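Local coordinates for Cgl0159-like domain-containing protein (Corynebacterium glutamicum, PDB 3FOK) that is of unknown function but folds as a beta/alpha (TIM) barrel, in keeping with its family's place in the TIM-barrel clan, at residues D97-L101 and G102-D106. Numbering follows the deposited sequence.
Sequences DLAAL and GLLDD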
loop_
_atom_site.group_PDB
_atom_site.type_symbol
_atom_site.label_atom_id
_atom_site.label_comp_id
_atom_site.label_asym_id
_atom_site.label_seq_id
_atom_site.Cartn_x
_atom_site.Cartn_y
_atom_site.Cartn_z
ATOM N N ASP A 97 0.546 -32.552 -4.634
ATOM C CA ASP A 97 0.623 -33.791 -5.401
ATOM C C ASP A 97 1.194 -34.897 -4.518
ATOM O O ASP A 97 0.547 -35.921 -4.305
ATOM C CB ASP A 97 1.490 -33.626 -6.651
ATOM C CG ASP A 97 0.827 -32.764 -7.712
ATOM O OD1 ASP A 97 -0.421 -32.742 -7.768
ATOM O OD2 ASP A 97 1.556 -32.118 -8.501
ATOM N N LEU A 98 2.396 -34.682 -3.992
ATOM C CA LEU A 98 3.030 -35.668 -3.127
ATOM C C LEU A 98 2.105 -36.076 -1.981
ATOM O O LEU A 98 2.087 -37.235 -1.575
ATOM C CB LEU A 98 4.340 -35.121 -2.559
ATOM C CG LEU A 98 5.526 -34.952 -3.513
ATOM C CD1 LEU A 98 6.669 -34.240 -2.800
ATOM C CD2 LEU A 98 5.975 -36.318 -4.018
ATOM N N ALA A 99 1.333 -35.127 -1.464
ATOM C CA ALA A 99 0.418 -35.428 -0.372
ATOM C C ALA A 99 -0.731 -36.284 -0.886
ATOM O O ALA A 99 -1.126 -37.264 -0.256
ATOM C CB ALA A 99 -0.117 -34.135 0.240
ATOM N N ALA A 100 -1.261 -35.906 -2.044
ATOM C CA ALA A 100 -2.366 -36.631 -2.656
ATOM C C ALA A 100 -1.943 -38.068 -2.959
ATOM O O ALA A 100 -2.724 -38.999 -2.781
ATOM C CB ALA A 100 -2.806 -35.930 -3.931
ATOM N N LEU A 101 -0.703 -38.235 -3.415
ATOM C CA LEU A 101 -0.160 -39.556 -3.727
ATOM C C LEU A 101 0.096 -40.361 -2.458
ATOM O O LEU A 101 0.417 -41.544 -2.523
ATOM C CB LEU A 101 1.160 -39.441 -4.498
ATOM C CG LEU A 101 1.237 -39.112 -5.991
ATOM C CD1 LEU A 101 -0.144 -39.051 -6.612
ATOM C CD2 LEU A 101 1.978 -37.800 -6.165
ATOM N N GLY A 102 -0.028 -39.705 -1.308
ATOM C CA GLY A 102 0.191 -40.376 -0.038
ATOM C C GLY A 102 1.640 -40.705 0.283
ATOM O O GLY A 102 1.913 -41.684 0.967
ATOM N N LEU A 103 2.572 -39.884 -0.187
ATOM C CA LEU A 103 3.995 -40.122 0.054
ATOM C C LEU A 103 4.601 -39.266 1.170
ATOM O O LEU A 103 5.821 -39.226 1.325
ATOM C CB LEU A 103 4.786 -39.866 -1.232
ATOM C CG LEU A 103 4.262 -40.517 -2.513
ATOM C CD1 LEU A 103 5.103 -40.057 -3.691
ATOM C CD2 LEU A 103 4.299 -42.029 -2.379
ATOM N N LEU A 104 3.763 -38.595 1.956
ATOM C CA LEU A 104 4.273 -37.725 3.010
ATOM C C LEU A 104 4.017 -38.134 4.462
ATOM O O LEU A 104 3.985 -37.277 5.346
ATOM C CB LEU A 104 3.759 -36.296 2.783
ATOM C CG LEU A 104 4.511 -35.415 1.774
ATOM C CD1 LEU A 104 4.984 -36.226 0.588
ATOM C CD2 LEU A 104 3.602 -34.279 1.327
ATOM N N ASP A 105 3.840 -39.429 4.716
ATOM C CA ASP A 105 3.623 -39.897 6.082
ATOM C C ASP A 105 4.967 -39.961 6.790
ATOM O O ASP A 105 5.932 -40.490 6.241
ATOM C CB ASP A 105 2.995 -41.293 6.101
ATOM C CG ASP A 105 1.569 -41.301 5.600
ATOM O OD1 ASP A 105 0.768 -40.474 6.078
ATOM O OD2 ASP A 105 1.248 -42.147 4.738
ATOM N N ASP A 106 5.030 -39.425 8.005
ATOM C CA ASP A 106 6.265 -39.436 8.784
ATOM C C ASP A 106 7.388 -38.655 8.120
ATOM O O ASP A 106 8.564 -38.957 8.314
ATOM C CB ASP A 106 6.735 -40.872 9.018
ATOM C CG ASP A 106 5.896 -41.600 10.047
ATOM O OD1 ASP A 106 5.987 -42.847 10.106
ATOM O OD2 ASP A 106 5.155 -40.932 10.805
#
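Leu98 and Leu103 meet across a Schellman motif that ends helix 92-100 and turns the chain toward strand 108-112, a helix-to-strand link of the beta/alpha barrel. Their side chains cross at about a right angle, and Leu98 CD2 lies 3.9 Å from Leu103 CD1. Leu103 CG also rests 3.8 Å from Leu101 CB. Leu104, one residue on, reaches back along the helix flank: CD1 packs on Leu98 CB at 3.4 Å, while CD2 lies against the Ala99 backbone, 3.7 Å from Ala99 N and 3.9 Å from Ala99 CB. Two backbone bonds close the turn that brings these side chains together. Leu103 N to Leu98 O is 3.0 Å and nearly straight. Gly102 N to Ala99 O, at 2.9 Å, is more bent, with the donor well above the carbonyl plane. Gly102 makes the reversal with a positive phi of 72°, the left-handed conformation usual for the glycine of a Schellman motif. Farther out, helix 69-81 packs on this turn through Ala77 against Leu103 and Leu80 against Leu104, while Leu14 of helix 8-20 touches Leu101. Beyond the turn, Asp106 is tied to Arg33 by a salt bridge and backbone bonding. Leu103 CG stands anti to its own carbonyl carbon (chi1 -48°), and with chi2 at 175° Leu103 CD1 lies 4.1 Å from Leu101 CB.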